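Local coordinates for luciferase-like enzymeAMP-CoA-ligase (Zophobas atratus, PDB 4W8O), which probably activates carboxylic acids with ATP as an AMP-forming CoA ligase of the luciferase-related ANL family, from a nonluminescent beetle, at residues 217-222 and 231-236. Sequence-based numbering, arbitrary orientation.
Sequences RSILHF and MAILGR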
loop_
_atom_site.group_PDB
_atom_site.type_symbol
_atom_site.label_atom_id
_atom_site.label_comp_id
_atom_site.label_asym_id
_atom_site.label_seq_id
_atom_site.Cartn_x
_atom_site.Cartn_y
_atom_site.Cartn_z
ATOM N N ARG A 217 4.913 -13.220 6.842
ATOM C CA ARG A 217 5.098 -14.476 6.105
ATOM C C ARG A 217 3.806 -14.950 5.432
ATOM O O ARG A 217 3.817 -15.438 4.303
ATOM C CB ARG A 217 5.642 -15.565 7.025
ATOM C CG ARG A 217 7.080 -15.330 7.474
ATOM C CD ARG A 217 7.483 -16.310 8.561
ATOM N NE ARG A 217 6.664 -16.138 9.759
ATOM C CZ ARG A 217 6.573 -17.011 10.756
ATOM N NH1 ARG A 217 7.266 -18.145 10.731
ATOM N NH2 ARG A 217 5.789 -16.742 11.792
ATOM N N SER A 218 2.695 -14.796 6.134
ATOM C CA SER A 218 1.388 -15.025 5.550
ATOM C C SER A 218 0.419 -13.937 6.047
ATOM O O SER A 218 -0.105 -14.009 7.168
ATOM C CB SER A 218 0.904 -16.429 5.907
ATOM O OG SER A 218 -0.201 -16.770 5.096
ATOM N N ILE A 219 0.205 -12.924 5.207
ATOM C CA ILE A 219 -0.532 -11.725 5.611
ATOM C C ILE A 219 -1.863 -11.586 4.868
ATOM O O ILE A 219 -1.911 -11.660 3.645
ATOM C CB ILE A 219 0.317 -10.435 5.462
ATOM C CG1 ILE A 219 -0.491 -9.209 5.926
ATOM C CG2 ILE A 219 0.807 -10.242 4.030
ATOM C CD1 ILE A 219 0.333 -7.951 6.112
ATOM N N LEU A 220 -2.936 -11.398 5.636
ATOM C CA LEU A 220 -4.280 -11.183 5.100
ATOM C C LEU A 220 -4.590 -9.691 5.085
ATOM O O LEU A 220 -4.231 -8.966 6.015
ATOM C CB LEU A 220 -5.326 -11.920 5.951
ATOM C CG LEU A 220 -6.819 -11.713 5.653
ATOM C CD1 LEU A 220 -7.175 -12.102 4.226
ATOM C CD2 LEU A 220 -7.670 -12.512 6.630
ATOM N N HIS A 221 -5.249 -9.227 4.027
ATOM C CA HIS A 221 -5.789 -7.877 4.032
ATOM C C HIS A 221 -7.050 -7.795 3.194
ATOM O O HIS A 221 -7.354 -8.692 2.409
ATOM C CB HIS A 221 -4.744 -6.884 3.534
ATOM C CG HIS A 221 -4.521 -6.944 2.062
ATOM N ND1 HIS A 221 -4.969 -5.966 1.202
ATOM C CD2 HIS A 221 -3.926 -7.881 1.291
ATOM C CE1 HIS A 221 -4.646 -6.292 -0.037
ATOM N NE2 HIS A 221 -4.017 -7.452 -0.008
ATOM N N PHE A 222 -7.777 -6.706 3.377
ATOM C CA PHE A 222 -9.047 -6.486 2.693
ATOM C C PHE A 222 -9.016 -5.278 1.770
ATOM O O PHE A 222 -9.840 -5.185 0.866
ATOM C CB PHE A 222 -10.157 -6.302 3.733
ATOM C CG PHE A 222 -10.259 -7.446 4.705
ATOM C CD1 PHE A 222 -10.950 -8.599 4.369
ATOM C CD2 PHE A 222 -9.644 -7.381 5.942
ATOM C CE1 PHE A 222 -11.029 -9.664 5.249
ATOM C CE2 PHE A 222 -9.720 -8.444 6.829
ATOM C CZ PHE A 222 -10.412 -9.587 6.478
ATOM N N MET A 231 -1.016 -1.705 -1.999
ATOM C CA MET A 231 0.187 -1.708 -2.833
ATOM C C MET A 231 1.442 -1.983 -2.020
ATOM O O MET A 231 2.318 -2.721 -2.472
ATOM C CB MET A 231 0.344 -0.360 -3.563
ATOM C CG MET A 231 -0.600 -0.179 -4.737
ATOM S SD MET A 231 -0.260 -1.344 -6.072
ATOM C CE MET A 231 1.355 -0.804 -6.626
ATOM N N ALA A 232 1.538 -1.383 -0.833
ATOM C CA ALA A 232 2.700 -1.592 0.024
ATOM C C ALA A 232 2.783 -3.049 0.533
ATOM O O ALA A 232 3.885 -3.611 0.634
ATOM C CB ALA A 232 2.713 -0.597 1.178
ATOM N N ILE A 233 1.634 -3.668 0.828
ATOM C CA ILE A 233 1.633 -5.072 1.268
ATOM C C ILE A 233 2.097 -5.976 0.117
ATOM O O ILE A 233 2.935 -6.846 0.312
ATOM C CB ILE A 233 0.272 -5.516 1.847
ATOM C CG1 ILE A 233 0.040 -4.870 3.218
ATOM C CG2 ILE A 233 0.205 -7.028 2.008
ATOM C CD1 ILE A 233 -1.399 -4.922 3.687
ATOM N N LEU A 234 1.593 -5.743 -1.087
ATOM C CA LEU A 234 2.045 -6.517 -2.236
ATOM C C LEU A 234 3.576 -6.429 -2.384
ATOM O O LEU A 234 4.258 -7.453 -2.450
ATOM C CB LEU A 234 1.339 -6.056 -3.516
ATOM C CG LEU A 234 1.722 -6.778 -4.824
ATOM C CD1 LEU A 234 0.556 -6.810 -5.813
ATOM C CD2 LEU A 234 2.950 -6.169 -5.498
ATOM N N GLY A 235 4.106 -5.211 -2.429
ATOM C CA GLY A 235 5.550 -5.007 -2.524
ATOM C C GLY A 235 6.335 -5.715 -1.429
ATOM O O GLY A 235 7.346 -6.367 -1.699
ATOM N N ARG A 236 5.842 -5.589 -0.199
ATOM C CA ARG A 236 6.473 -6.170 0.982
ATOM C C ARG A 236 6.458 -7.706 0.981
ATOM O O ARG A 236 7.421 -8.320 1.421
ATOM C CB ARG A 236 5.816 -5.610 2.260
ATOM C CG ARG A 236 6.193 -6.291 3.559
ATOM C CD ARG A 236 7.677 -6.192 3.882
ATOM N NE ARG A 236 7.965 -6.931 5.113
ATOM C CZ ARG A 236 8.115 -8.254 5.190
ATOM N NH1 ARG A 236 8.033 -9.029 4.112
ATOM N NH2 ARG A 236 8.353 -8.811 6.363
#
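I219 and H221, alternate residues of strand 218-221, rest on I233 of helix 228-239 within a beta-alpha-beta crossover that returns through strand 243-246. The parallel strands 243-246 and 266-268 flank strand 218-221 in a mixed sheet of the AMP-binding fold, and the backbone of I219 is hydrogen-bonded to T243 and V245 of the adjacent strand. I219 and I233 have their CA atoms 8.2 Å apart, the closest such pair between 217-222 and 231-236. With CG1 of I219 anti to the backbone N (chi1 -179°), its CG2 branch is left to meet CG2 of I233 at 3.8 Å, the two side chains running at a slant to one another. L220 turns its side chain to the other side of the sheet, where it packs on V245 and L264. H221 comes back to the helix side. Its chi1 of 74° places CG between the backbone N and the carbonyl carbon, and the side chain passes alongside the outer end of I233, pointing the opposite way. Both ring nitrogens are hydrogen-bonded to residues outside the two segments, ND1 to T223 OG1 and NE2 to R244 NH1, which fixes the ring's rotation while I233 supplies purely apolar contact. No hydrogen bond links the two segments, and the interface is small, 165 Å² in total. I233 also touches R244 and F268, and its side chain lies about 5 Å from a bound polyether, most likely a crystallisation additive, whose pocket includes the neighbouring A232 and F268. The CG1 arm of I233, anti to its carbonyl carbon (chi1 -72°), extends CD1 to 3.9 Å from H221 CB and 4.1 Å from H221 CG, meeting the imidazole obliquely.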